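Local coordinates for protein glucuronoarabinoxylan endo-1,4-beta-xylanase (Clostridium papyrosolvens, PDB 4FMV) that forms the catalytic module of a glycoside hydrolase family 30 endoxylanase that cleaves internal beta-1,4 linkages of xylan, with an altered substrate specificity for its subfamily, at residues Ile324-Thr329 with Thr382-Asn387; Lys299-Thr304 with Ala315-Asn320; His205-Ser210 with Thr231-Asp236. One frame throughout, in Å; residues are numbered along the deposited sequence.

Interaction 1. Residues Ile324-Thr329 with Thr382-Asn387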
ATOM      1  N   ILE A 324       9.148   9.185  14.199  1.00 12.54           N
ATOM      2  CA  ILE A 324       8.539   8.277  15.184  1.00  9.39           C
ATOM      3  C   ILE A 324       7.028   8.434  15.098  1.00 12.83           C
ATOM      4  O   ILE A 324       6.499   9.548  15.193  1.00 14.87           O
ATOM      5  CB  ILE A 324       8.970   8.601  16.628  1.00 11.18           C
ATOM      6  CG1 ILE A 324      10.484   8.462  16.780  1.00  9.60           C
ATOM      7  CG2 ILE A 324       8.237   7.705  17.639  1.00 10.61           C
ATOM      8  CD1 ILE A 324      11.048   9.200  17.992  1.00 14.64           C
ATOM      9  N   VAL A 325       6.341   7.316  14.890  1.00 12.93           N
ATOM     10  CA  VAL A 325       4.889   7.285  14.854  1.00 10.96           C
ATOM     11  C   VAL A 325       4.422   6.531  16.085  1.00 13.38           C
ATOM     12  O   VAL A 325       4.739   5.335  16.271  1.00 12.49           O
ATOM     13  CB  VAL A 325       4.368   6.599  13.570  1.00  7.35           C
ATOM     14  CG1 VAL A 325       2.830   6.479  13.581  1.00  8.64           C
ATOM     15  CG2 VAL A 325       4.857   7.354  12.329  1.00  6.99           C
ATOM     16  N   ALA A 326       3.683   7.235  16.934  1.00 12.14           N
ATOM     17  CA  ALA A 326       3.226   6.672  18.207  1.00 11.87           C
ATOM     18  C   ALA A 326       1.712   6.745  18.307  1.00 10.52           C
ATOM     19  O   ALA A 326       1.122   7.826  18.228  1.00 13.83           O
ATOM     20  CB  ALA A 326       3.885   7.392  19.373  1.00 11.78           C
ATOM     21  N   ILE A 327       1.090   5.582  18.469  1.00  8.99           N
ATOM     22  CA  ILE A 327      -0.358   5.457  18.513  1.00  9.52           C
ATOM     23  C   ILE A 327      -0.789   5.142  19.938  1.00 14.98           C
ATOM     24  O   ILE A 327      -0.234   4.246  20.549  1.00 14.22           O
ATOM     25  CB  ILE A 327      -0.837   4.309  17.599  1.00  8.47           C
ATOM     26  CG1 ILE A 327      -0.400   4.554  16.149  1.00 10.37           C
ATOM     27  CG2 ILE A 327      -2.368   4.144  17.699  1.00  6.75           C
ATOM     28  CD1 ILE A 327      -0.315   3.305  15.290  1.00  8.34           C
ATOM     29  N   ASN A 328      -1.739   5.903  20.486  1.00 18.62           N
ATOM     30  CA  ASN A 328      -2.312   5.561  21.792  1.00 18.75           C
ATOM     31  C   ASN A 328      -3.791   5.209  21.631  1.00 16.36           C
ATOM     32  O   ASN A 328      -4.616   6.104  21.449  1.00 15.08           O
ATOM     33  CB  ASN A 328      -2.145   6.739  22.762  1.00 17.09           C
ATOM     34  CG  ASN A 328      -2.887   6.538  24.074  1.00 17.71           C
ATOM     35  OD1 ASN A 328      -3.214   5.408  24.454  1.00 17.74           O
ATOM     36  ND2 ASN A 328      -3.143   7.641  24.788  1.00 16.17           N
ATOM     37  N   THR A 329      -4.128   3.922  21.744  1.00 13.18           N
ATOM     38  CA  THR A 329      -5.511   3.469  21.533  1.00 12.92           C
ATOM     39  C   THR A 329      -6.291   3.508  22.841  1.00 18.13           C
ATOM     40  O   THR A 329      -7.486   3.185  22.875  1.00 21.14           O
ATOM     41  CB  THR A 329      -5.594   2.026  20.959  1.00 14.59           C
ATOM     42  OG1 THR A 329      -5.101   1.087  21.929  1.00 17.81           O
ATOM     43  CG2 THR A 329      -4.772   1.886  19.689  1.00 12.88           C
ATOM     44  N   THR A 382       0.208  10.030  16.608  1.00 13.65           N
ATOM     45  CA  THR A 382       1.093  11.180  16.567  1.00 11.62           C
ATOM     46  C   THR A 382       2.348  10.808  15.798  1.00 12.02           C
ATOM     47  O   THR A 382       2.930   9.725  16.004  1.00 12.23           O
ATOM     48  CB  THR A 382       1.528  11.622  17.970  1.00 12.47           C
ATOM     49  OG1 THR A 382       0.400  12.074  18.725  1.00 14.52           O
ATOM     50  CG2 THR A 382       2.561  12.746  17.880  1.00 14.03           C
ATOM     51  N   THR A 383       2.774  11.708  14.917  1.00  9.77           N
ATOM     52  CA  THR A 383       4.045  11.535  14.229  1.00 10.10           C
ATOM     53  C   THR A 383       4.988  12.634  14.698  1.00 12.30           C
ATOM     54  O   THR A 383       4.638  13.824  14.656  1.00 14.52           O
ATOM     55  CB  THR A 383       3.872  11.582  12.715  1.00 10.79           C
ATOM     56  OG1 THR A 383       2.979  10.539  12.301  1.00 10.27           O
ATOM     57  CG2 THR A 383       5.212  11.410  12.018  1.00 10.87           C
ATOM     58  N   PHE A 384       6.158  12.238  15.191  1.00 11.45           N
ATOM     59  CA  PHE A 384       7.197  13.190  15.574  1.00 13.92           C
ATOM     60  C   PHE A 384       8.283  13.189  14.505  1.00 18.07           C
ATOM     61  O   PHE A 384       8.733  12.129  14.069  1.00 20.84           O
ATOM     62  CB  PHE A 384       7.838  12.800  16.910  1.00 13.59           C
ATOM     63  CG  PHE A 384       6.861  12.631  18.035  1.00 14.99           C
ATOM     64  CD1 PHE A 384       6.268  11.401  18.274  1.00 15.48           C
ATOM     65  CD2 PHE A 384       6.551  13.696  18.869  1.00 14.20           C
ATOM     66  CE1 PHE A 384       5.361  11.237  19.311  1.00 14.55           C
ATOM     67  CE2 PHE A 384       5.645  13.545  19.911  1.00 14.20           C
ATOM     68  CZ  PHE A 384       5.055  12.304  20.136  1.00 16.17           C
ATOM     69  N   VAL A 385       8.715  14.375  14.095  1.00 18.40           N
ATOM     70  CA  VAL A 385       9.757  14.506  13.094  1.00 17.70           C
ATOM     71  C   VAL A 385      10.866  15.424  13.595  1.00 17.20           C
ATOM     72  O   VAL A 385      10.594  16.489  14.142  1.00 16.06           O
ATOM     73  CB  VAL A 385       9.177  15.056  11.791  1.00 20.90           C
ATOM     74  CG1 VAL A 385      10.267  15.168  10.718  1.00 18.49           C
ATOM     75  CG2 VAL A 385       8.014  14.166  11.324  1.00 21.69           C
ATOM     76  N   GLY A 386      12.119  15.018  13.403  1.00 22.02           N
ATOM     77  CA  GLY A 386      13.244  15.839  13.817  1.00 23.83           C
ATOM     78  C   GLY A 386      14.443  15.681  12.898  1.00 25.64           C
ATOM     79  O   GLY A 386      14.515  14.743  12.099  1.00 20.11           O
ATOM     80  N   ASN A 387      15.377  16.618  12.985  1.00 33.15           N
ATOM     81  CA  ASN A 387      16.641  16.473  12.278  1.00 38.25           C
ATOM     82  C   ASN A 387      17.595  15.515  12.993  1.00 42.55           C
ATOM     83  O   ASN A 387      17.854  15.665  14.185  1.00 43.76           O
ATOM     84  CB  ASN A 387      17.294  17.831  12.069  1.00 39.54           C
ATOM     85  CG  ASN A 387      16.609  18.631  10.994  1.00 41.90           C
ATOM     86  OD1 ASN A 387      15.908  18.080  10.142  1.00 40.85           O
ATOM     87  ND2 ASN A 387      16.805  19.939  11.022  1.00 45.24           N
TER
HETATM   88  O   HOH W   1      -0.572   9.822  20.005  1.00 13.07           O

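Interaction 2. Residues Lys299-Thr304 with Ala315-Asn320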
ATOM      1  N   LYS A 299      14.143   4.115   5.733  1.00 14.97           N
ATOM      2  CA  LYS A 299      14.114   2.758   6.232  1.00 14.55           C
ATOM      3  C   LYS A 299      13.441   2.727   7.601  1.00 12.75           C
ATOM      4  O   LYS A 299      13.590   3.646   8.388  1.00 12.61           O
ATOM      5  CB  LYS A 299      15.538   2.215   6.328  1.00 15.59           C
ATOM      6  CG  LYS A 299      16.185   2.043   4.976  1.00 20.05           C
ATOM      7  CD  LYS A 299      17.621   1.603   5.095  1.00 26.02           C
ATOM      8  CE  LYS A 299      18.227   1.399   3.710  1.00 28.92           C
ATOM      9  NZ  LYS A 299      19.629   0.909   3.830  1.00 32.07           N
ATOM     10  N   ARG A 300      12.696   1.672   7.893  1.00 11.25           N
ATOM     11  CA  ARG A 300      12.277   1.494   9.260  1.00 10.43           C
ATOM     12  C   ARG A 300      13.523   1.174  10.091  1.00 14.45           C
ATOM     13  O   ARG A 300      14.487   0.573   9.594  1.00 15.52           O
ATOM     14  CB  ARG A 300      11.241   0.388   9.374  1.00 11.23           C
ATOM     15  CG  ARG A 300      10.719   0.220  10.773  1.00 13.44           C
ATOM     16  CD  ARG A 300       9.589  -0.775  10.820  1.00 14.07           C
ATOM     17  NE  ARG A 300      10.068  -2.152  10.762  1.00 11.76           N
ATOM     18  CZ  ARG A 300      10.337  -2.886  11.833  1.00 14.84           C
ATOM     19  NH1 ARG A 300      10.201  -2.364  13.041  1.00 14.31           N
ATOM     20  NH2 ARG A 300      10.758  -4.134  11.698  1.00 16.83           N
ATOM     21  N   VAL A 301      13.522   1.601  11.345  1.00 14.98           N
ATOM     22  CA  VAL A 301      14.591   1.238  12.267  1.00 16.81           C
ATOM     23  C   VAL A 301      13.980   0.652  13.533  1.00 17.44           C
ATOM     24  O   VAL A 301      12.779   0.813  13.779  1.00 14.19           O
ATOM     25  CB  VAL A 301      15.465   2.451  12.631  1.00 16.10           C
ATOM     26  CG1 VAL A 301      16.101   3.038  11.372  1.00 16.45           C
ATOM     27  CG2 VAL A 301      14.634   3.509  13.349  1.00 19.39           C
ATOM     28  N   ASP A 302      14.804  -0.036  14.324  1.00 18.96           N
ATOM     29  CA  ASP A 302      14.347  -0.660  15.563  1.00 20.97           C
ATOM     30  C   ASP A 302      13.865   0.348  16.576  1.00 18.64           C
ATOM     31  O   ASP A 302      14.571   1.296  16.887  1.00 20.97           O
ATOM     32  CB  ASP A 302      15.476  -1.463  16.210  1.00 25.83           C
ATOM     33  CG  ASP A 302      15.514  -2.880  15.733  1.00 32.42           C
ATOM     34  OD1 ASP A 302      14.418  -3.460  15.560  1.00 31.99           O
ATOM     35  OD2 ASP A 302      16.633  -3.410  15.526  1.00 38.34           O
ATOM     36  N   ALA A 303      12.671   0.122  17.103  1.00 17.37           N
ATOM     37  CA  ALA A 303      12.131   0.936  18.183  1.00 19.04           C
ATOM     38  C   ALA A 303      11.272   0.059  19.081  1.00 19.23           C
ATOM     39  O   ALA A 303      10.583  -0.858  18.597  1.00 16.95           O
ATOM     40  CB  ALA A 303      11.311   2.098  17.626  1.00 16.29           C
ATOM     41  N   THR A 304      11.303   0.323  20.385  1.00 19.67           N
ATOM     42  CA  THR A 304      10.482  -0.470  21.288  1.00 20.60           C
ATOM     43  C   THR A 304       9.037  -0.333  20.802  1.00 21.02           C
ATOM     44  O   THR A 304       8.475   0.761  20.827  1.00 24.63           O
ATOM     45  CB  THR A 304      10.608   0.113  22.692  1.00 20.12           C
ATOM     46  OG1 THR A 304      11.998   0.269  22.997  1.00 23.76           O
ATOM     47  CG2 THR A 304       9.940  -0.770  23.748  1.00 15.97           C
ATOM     48  N   ALA A 315       9.445   3.505  14.105  1.00 14.78           N
ATOM     49  CA  ALA A 315      10.378   4.597  13.827  1.00 15.49           C
ATOM     50  C   ALA A 315      11.090   4.394  12.486  1.00 14.27           C
ATOM     51  O   ALA A 315      11.225   3.272  12.021  1.00 13.15           O
ATOM     52  CB  ALA A 315      11.393   4.734  14.976  1.00 15.75           C
ATOM     53  N   TYR A 316      11.530   5.484  11.861  1.00 13.83           N
ATOM     54  CA  TYR A 316      12.075   5.445  10.501  1.00 12.58           C
ATOM     55  C   TYR A 316      13.148   6.520  10.357  1.00 14.70           C
ATOM     56  O   TYR A 316      13.130   7.509  11.089  1.00 17.06           O
ATOM     57  CB  TYR A 316      10.955   5.709   9.475  1.00 10.58           C
ATOM     58  CG  TYR A 316       9.718   4.894   9.742  1.00 11.77           C
ATOM     59  CD1 TYR A 316       8.856   5.235  10.787  1.00 12.61           C
ATOM     60  CD2 TYR A 316       9.426   3.754   8.991  1.00  9.59           C
ATOM     61  CE1 TYR A 316       7.722   4.477  11.067  1.00 14.72           C
ATOM     62  CE2 TYR A 316       8.299   2.978   9.276  1.00 11.70           C
ATOM     63  CZ  TYR A 316       7.457   3.355  10.320  1.00 12.78           C
ATOM     64  OH  TYR A 316       6.337   2.626  10.618  1.00 16.28           O
ATOM     65  N   THR A 317      14.085   6.337   9.425  1.00 13.89           N
ATOM     66  CA  THR A 317      15.084   7.373   9.146  1.00 14.78           C
ATOM     67  C   THR A 317      15.338   7.504   7.657  1.00 16.22           C
ATOM     68  O   THR A 317      15.131   6.564   6.892  1.00 16.38           O
ATOM     69  CB  THR A 317      16.470   7.088   9.787  1.00 23.89           C
ATOM     70  OG1 THR A 317      16.974   5.833   9.309  1.00 24.13           O
ATOM     71  CG2 THR A 317      16.391   7.059  11.291  1.00 26.16           C
ATOM     72  N   GLY A 318      15.822   8.676   7.260  1.00 18.19           N
ATOM     73  CA  GLY A 318      16.279   8.918   5.904  1.00 18.70           C
ATOM     74  C   GLY A 318      16.404  10.415   5.714  1.00 17.88           C
ATOM     75  O   GLY A 318      15.862  11.170   6.514  1.00 15.57           O
ATOM     76  N   ASP A 319      17.099  10.843   4.660  1.00 20.15           N
ATOM     77  CA  ASP A 319      17.251  12.276   4.366  1.00 23.30           C
ATOM     78  C   ASP A 319      17.606  13.101   5.612  1.00 23.24           C
ATOM     79  O   ASP A 319      17.082  14.207   5.806  1.00 22.88           O
ATOM     80  CB  ASP A 319      15.985  12.838   3.707  1.00 24.37           C
ATOM     81  CG  ASP A 319      16.183  14.235   3.157  1.00 26.96           C
ATOM     82  OD1 ASP A 319      17.284  14.516   2.647  1.00 28.93           O
ATOM     83  OD2 ASP A 319      15.243  15.054   3.243  1.00 26.64           O
ATOM     84  N   ASN A 320      18.485  12.551   6.445  1.00 21.78           N
ATOM     85  CA  ASN A 320      18.960  13.213   7.664  1.00 24.43           C
ATOM     86  C   ASN A 320      17.829  13.636   8.585  1.00 22.86           C
ATOM     87  O   ASN A 320      17.918  14.664   9.273  1.00 20.74           O
ATOM     88  CB  ASN A 320      19.851  14.414   7.329  1.00 28.57           C
ATOM     89  CG  ASN A 320      20.844  14.111   6.223  1.00 31.78           C
ATOM     90  OD1 ASN A 320      21.720  13.261   6.376  1.00 30.51           O
ATOM     91  ND2 ASN A 320      20.705  14.803   5.096  1.00 34.60           N
TER
HETATM   92  O   HOH W   2      10.089   0.383  13.941  1.00 12.53           O

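Interaction 3. Residues His205-Ser210 with Thr231-Asp236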
ATOM      1  N   HIS A 205      -3.704  -8.279   0.168  1.00  6.13           N
ATOM      2  CA  HIS A 205      -4.724  -7.464   0.818  1.00  8.55           C
ATOM      3  C   HIS A 205      -4.989  -7.994   2.223  1.00 11.29           C
ATOM      4  O   HIS A 205      -4.716  -9.151   2.534  1.00 11.99           O
ATOM      5  CB  HIS A 205      -6.034  -7.454   0.015  1.00  7.13           C
ATOM      6  CG  HIS A 205      -5.876  -6.953  -1.385  1.00 11.87           C
ATOM      7  ND1 HIS A 205      -6.912  -6.960  -2.298  1.00 10.79           N
ATOM      8  CD2 HIS A 205      -4.807  -6.440  -2.034  1.00  9.98           C
ATOM      9  CE1 HIS A 205      -6.488  -6.457  -3.440  1.00  9.27           C
ATOM     10  NE2 HIS A 205      -5.207  -6.138  -3.309  1.00 11.78           N
ATOM     11  N   PHE A 206      -5.475  -7.080   3.053  1.00 10.55           N
ATOM     12  CA  PHE A 206      -5.778  -7.218   4.488  1.00  9.77           C
ATOM     13  C   PHE A 206      -7.211  -7.567   4.936  1.00 11.36           C
ATOM     14  O   PHE A 206      -7.616  -7.161   6.039  1.00  9.44           O
ATOM     15  CB  PHE A 206      -5.121  -6.156   5.376  1.00  7.61           C
ATOM     16  CG  PHE A 206      -3.648  -6.392   5.642  1.00  9.10           C
ATOM     17  CD1 PHE A 206      -2.966  -7.466   5.058  1.00 10.67           C
ATOM     18  CD2 PHE A 206      -2.948  -5.537   6.502  1.00  8.77           C
ATOM     19  CE1 PHE A 206      -1.601  -7.683   5.312  1.00  8.95           C
ATOM     20  CE2 PHE A 206      -1.576  -5.742   6.770  1.00  9.64           C
ATOM     21  CZ  PHE A 206      -0.905  -6.819   6.170  1.00  8.09           C
ATOM     22  N   TYR A 207      -8.062  -8.099   4.067  1.00 11.12           N
ATOM     23  CA  TYR A 207      -9.419  -8.224   4.528  1.00 10.87           C
ATOM     24  C   TYR A 207      -9.523  -9.533   5.295  1.00 15.02           C
ATOM     25  O   TYR A 207      -9.717 -10.607   4.725  1.00 15.21           O
ATOM     26  CB  TYR A 207     -10.319  -8.313   3.285  1.00 11.61           C
ATOM     27  CG  TYR A 207     -10.315  -7.025   2.488  1.00 10.58           C
ATOM     28  CD1 TYR A 207     -10.890  -5.870   3.015  1.00 10.99           C
ATOM     29  CD2 TYR A 207      -9.724  -6.953   1.243  1.00  8.02           C
ATOM     30  CE1 TYR A 207     -10.881  -4.689   2.320  1.00 11.04           C
ATOM     31  CE2 TYR A 207      -9.702  -5.756   0.541  1.00  9.61           C
ATOM     32  CZ  TYR A 207     -10.284  -4.638   1.083  1.00 11.14           C
ATOM     33  OH  TYR A 207     -10.282  -3.449   0.394  1.00 14.17           O
ATOM     34  N   GLY A 208      -9.551  -9.388   6.624  1.00 15.36           N
ATOM     35  CA  GLY A 208      -9.574 -10.505   7.555  1.00 14.85           C
ATOM     36  C   GLY A 208      -8.235 -11.108   7.977  1.00 14.98           C
ATOM     37  O   GLY A 208      -8.210 -12.156   8.625  1.00 12.90           O
ATOM     38  N   THR A 209      -7.122 -10.465   7.639  1.00 14.41           N
ATOM     39  CA  THR A 209      -5.791 -10.989   7.991  1.00 11.43           C
ATOM     40  C   THR A 209      -5.452 -10.689   9.447  1.00 13.52           C
ATOM     41  O   THR A 209      -5.392  -9.521   9.829  1.00  9.96           O
ATOM     42  CB  THR A 209      -4.690 -10.323   7.113  1.00 13.88           C
ATOM     43  OG1 THR A 209      -5.043 -10.433   5.730  1.00 11.56           O
ATOM     44  CG2 THR A 209      -3.306 -10.972   7.353  1.00 11.66           C
ATOM     45  N   SER A 210      -5.200 -11.724  10.256  1.00 11.49           N
ATOM     46  CA  SER A 210      -4.818 -11.505  11.646  1.00 11.97           C
ATOM     47  C   SER A 210      -3.377 -10.999  11.709  1.00 12.20           C
ATOM     48  O   SER A 210      -2.595 -11.211  10.776  1.00  7.94           O
ATOM     49  CB  SER A 210      -4.983 -12.785  12.479  1.00 14.68           C
ATOM     50  OG  SER A 210      -4.180 -13.829  11.965  1.00 16.46           O
ATOM     51  N   THR A 231      -1.480  -3.957  -0.730  1.00 10.04           N
ATOM     52  CA  THR A 231      -1.989  -3.136  -1.835  1.00  9.25           C
ATOM     53  C   THR A 231      -3.454  -2.692  -1.819  1.00  8.00           C
ATOM     54  O   THR A 231      -3.869  -1.919  -2.685  1.00  9.86           O
ATOM     55  CB  THR A 231      -1.721  -3.855  -3.179  1.00  8.43           C
ATOM     56  OG1 THR A 231      -2.410  -5.114  -3.194  1.00  9.57           O
ATOM     57  CG2 THR A 231      -0.243  -4.092  -3.358  1.00  5.68           C
ATOM     58  N   GLU A 232      -4.277  -3.259  -0.948  1.00  8.38           N
ATOM     59  CA  GLU A 232      -5.636  -2.737  -0.768  1.00  7.44           C
ATOM     60  C   GLU A 232      -6.195  -2.994   0.620  1.00  8.46           C
ATOM     61  O   GLU A 232      -6.203  -4.145   1.083  1.00  8.30           O
ATOM     62  CB  GLU A 232      -6.564  -3.359  -1.807  1.00  6.86           C
ATOM     63  CG  GLU A 232      -7.918  -2.632  -1.966  1.00  8.26           C
ATOM     64  CD  GLU A 232      -8.934  -3.514  -2.629  1.00 10.30           C
ATOM     65  OE1 GLU A 232      -8.661  -3.992  -3.742  1.00 12.41           O
ATOM     66  OE2 GLU A 232      -9.990  -3.763  -2.031  1.00 11.29           O
ATOM     67  N   LYS A 233      -6.720  -1.956   1.263  1.00 12.36           N
ATOM     68  CA  LYS A 233      -7.547  -2.122   2.453  1.00 11.46           C
ATOM     69  C   LYS A 233      -8.415  -0.870   2.568  1.00 10.87           C
ATOM     70  O   LYS A 233      -7.966   0.239   2.252  1.00  8.69           O
ATOM     71  CB  LYS A 233      -6.660  -2.330   3.698  1.00  9.87           C
ATOM     72  CG  LYS A 233      -7.428  -2.570   5.024  1.00  8.30           C
ATOM     73  CD  LYS A 233      -8.376  -3.778   4.934  1.00 10.97           C
ATOM     74  CE  LYS A 233      -9.060  -4.074   6.294  1.00 14.28           C
ATOM     75  NZ  LYS A 233      -8.119  -4.646   7.311  1.00 15.96           N
ATOM     76  N   TYR A 234      -9.632  -1.007   3.064  1.00  9.73           N
ATOM     77  CA  TYR A 234     -10.373   0.183   3.467  1.00 10.21           C
ATOM     78  C   TYR A 234     -10.928  -0.016   4.866  1.00 12.52           C
ATOM     79  O   TYR A 234     -10.950  -1.150   5.395  1.00 12.53           O
ATOM     80  CB  TYR A 234     -11.496   0.520   2.466  1.00  8.43           C
ATOM     81  CG  TYR A 234     -12.638  -0.462   2.528  1.00 10.24           C
ATOM     82  CD1 TYR A 234     -13.689  -0.269   3.427  1.00 13.81           C
ATOM     83  CD2 TYR A 234     -12.657  -1.598   1.727  1.00  8.16           C
ATOM     84  CE1 TYR A 234     -14.742  -1.174   3.526  1.00 15.49           C
ATOM     85  CE2 TYR A 234     -13.729  -2.500   1.804  1.00  8.69           C
ATOM     86  CZ  TYR A 234     -14.754  -2.278   2.707  1.00 14.55           C
ATOM     87  OH  TYR A 234     -15.811  -3.166   2.805  1.00 18.88           O
ATOM     88  N   PHE A 235     -11.335   1.092   5.479  1.00 10.39           N
ATOM     89  CA  PHE A 235     -12.066   1.064   6.734  1.00 10.97           C
ATOM     90  C   PHE A 235     -13.338   1.868   6.519  1.00 12.49           C
ATOM     91  O   PHE A 235     -13.360   2.848   5.756  1.00 11.70           O
ATOM     92  CB  PHE A 235     -11.214   1.612   7.889  1.00  8.77           C
ATOM     93  CG  PHE A 235     -10.031   0.737   8.216  1.00 12.01           C
ATOM     94  CD1 PHE A 235      -8.848   0.859   7.503  1.00 11.82           C
ATOM     95  CD2 PHE A 235     -10.120  -0.234   9.213  1.00 13.41           C
ATOM     96  CE1 PHE A 235      -7.764   0.030   7.773  1.00 14.69           C
ATOM     97  CE2 PHE A 235      -9.040  -1.051   9.506  1.00 13.90           C
ATOM     98  CZ  PHE A 235      -7.851  -0.920   8.777  1.00 13.90           C
ATOM     99  N   ASP A 236     -14.394   1.448   7.208  1.00 13.54           N
ATOM    100  CA  ASP A 236     -15.744   1.912   6.944  1.00 13.08           C
ATOM    101  C   ASP A 236     -16.006   3.408   7.050  1.00 11.96           C
ATOM    102  O   ASP A 236     -16.768   3.947   6.261  1.00 14.06           O
ATOM    103  CB  ASP A 236     -16.727   1.197   7.878  1.00 13.49           C
ATOM    104  CG  ASP A 236     -16.993  -0.238   7.460  1.00 17.39           C
ATOM    105  OD1 ASP A 236     -16.708  -0.611   6.301  1.00 15.47           O
ATOM    106  OD2 ASP A 236     -17.505  -0.986   8.299  1.00 20.94           O
TER
HETATM  107  O   HOH W   3      -9.018  -7.524   8.950  1.00 23.97           O

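Interaction 1. Residues Ile324-Thr329 with Thr382-Asn387
The ring of Phe-384 meets the strand across from it with an edge. CE1 lies 4.1 Å from CB of Ala-326, and CD1 stands 4.2 Å from CB of Ile-324, while the carbonyl O of Ile-324 also sits near the ring plane at this edge. One face is taken by the ring's own strand: the methyl CG2 of Thr-382 rests 3.4 Å above the plane, displaced toward the rim. A chi1 of -55° sets CG of Phe-384 beside its backbone N, with the CD1-CE1 edge toward Ile-324 and Ala-326. Phe-372 and Phe-338 also meet this ring, their planes at about 55° to it.

Beneath the side chains runs a regular antiparallel ladder. Ile-324 with Phe-384 and Ala-326 with Thr-382 are hydrogen-bonded pairs, each closed by two backbone bonds, the one from Thr-382 N to Ala-326 O being the more bent; the N of Phe-384 reaches the O of Ile-324 at 2.7 Å. These strands belong to the beta-sandwich side domain that accompanies the barrel in family 30 enzymes. Ile-324, Ala-326 and Phe-384 face its interior, where strand 371-376 packs on them, and Thr-382 leans on strand 347-353.

The other side carries the non-hydrogen-bonded pair. There CG2 of Val-325 touches OG1 of Thr-383 at 3.7 Å, the two branched side chains meeting at a slant. That hydroxyl has a stronger partner in the backbone O of Gln-289, on the helix beyond, which ties this face of the sheet to the barrel.

At the Ala-326 end, a water donates to O of Ala-326 and lies 2.8 Å from OG1 of Thr-382. The same carbonyl also accepts the N-H of Thr-382, which approaches tilted by 30° from the carbonyl plane.

Interaction 2. Residues Lys299-Thr304 with Ala315-Asn320
The beta hairpin of strands 299-303 and 311-318 brings Arg-300 opposite Tyr-316 as an antiparallel non-hydrogen-bonded pair, with the strand segments running at 132° to each other. CD2 of Tyr-316 lies 3.6 Å from CA of Arg-300, and the aliphatic start of the arginine passes slantwise along this side of the ring. CG of the arginine extends anti to the backbone N (chi1 -177°) and comes within 3.3 Å of the carbonyl O of Ala-315. Beyond it the chain bends at chi3, carrying the guanidinium away from the tyrosine toward Gln-14 and Asn-258, which accept from NE and NH2. The hydroxyl of Tyr-316 is bonded to Ser-314 on its own strand.

On one side of this pair the hairpin is zipped in the usual manner: Lys-299 and Thr-317 exchange two backbone hydrogen bonds, both 2.9 Å between N and O. On the other the ladder opens. The N of Val-301 still donates to O of Ala-315, from above the carbonyl plane, but a water stands in the return path. It donates a hydrogen bond to O of Val-301 at 2.7 Å and accepts from N of Ala-315 and NH1 of Arg-300, so the arginine helps hold the water that bridges the diverging strands.

The reverse face carries small side chains, mostly apolar in the middle. CB of Ala-315 meets CB of Ala-303 at 3.7 Å and CG2 of Val-301 at 3.8 Å, whereas CG1 of Val-301 touches OG1 of Thr-317, the two side chains crossing at about a right angle.

Strand 5-8 packs on this alanine and valine face through Val-7. Strand 11-22 pairs with strand 299-303, and helix 240-255 touches Arg-300 and Tyr-316 on the ring side.

Interaction 3. Residues His205-Ser210 with Thr231-Asp236
Glu-232 lies across His-205 with its CB directly over the imidazole, 3.4 Å from the ring centroid. The hydroxyl of Thr-231 sits at the edge of the same ring, in its plane; OE1 of Glu-177 is hydrogen-bonded to both this hydroxyl and NE2 of His-205. From CB the extended glutamate turns its carboxylate to Tyr-207, whose OH donates to OE2 in a very short bond of 2.5 Å. The carboxylate plane stands 69° from the phenol ring.

Lys-233 slides past Tyr-207 in the opposite direction, its CD 3.7 Å from CE1 of the tyrosine. Bends at chi2 and chi4 bring NZ round to O of Phe-206 at 2.9 Å, and Glu-249 supplies a salt bridge. The Tyr-234 and Tyr-207 side chains cross at about a right angle, ring planes 52° apart, with CD2 of Tyr-234 3.3 Å from OH of Tyr-207.

Glu-232 ends the seventh barrel strand, the nucleophile's place in clan GH-A, and is probably the nucleophile; Glu-143, bonded to ND1 of His-205, follows the fourth strand, where this clan carries its acid/base. Gripped on OE2 by Tyr-207 and on OE1 by Arg-47, the Glu-232 carboxylate has its rotation fixed, probably oriented for reaction.

How the interactions relate
Interactions 1 and 2 are neighbouring pieces of the same side-domain sheet: strands 311-318 and 321-328 are consecutive and adjacent, the centres lie 12 Å apart, and CG1 of Ile-324 packs 4.2 Å from CB of Ala-315. Interaction 3 stands at the probable active site of the (beta/alpha)8 barrel, its centre 23 Å from that of interaction 1 and 25 Å from that of interaction 2, with nearest atoms about 11 and 12 Å apart. Helix 240-255 lies between them: it touches Ile-327, Arg-300 and Tyr-316 on the side-domain flank and Phe-206 on the barrel flank, while its Glu-249 pairs with Lys-233.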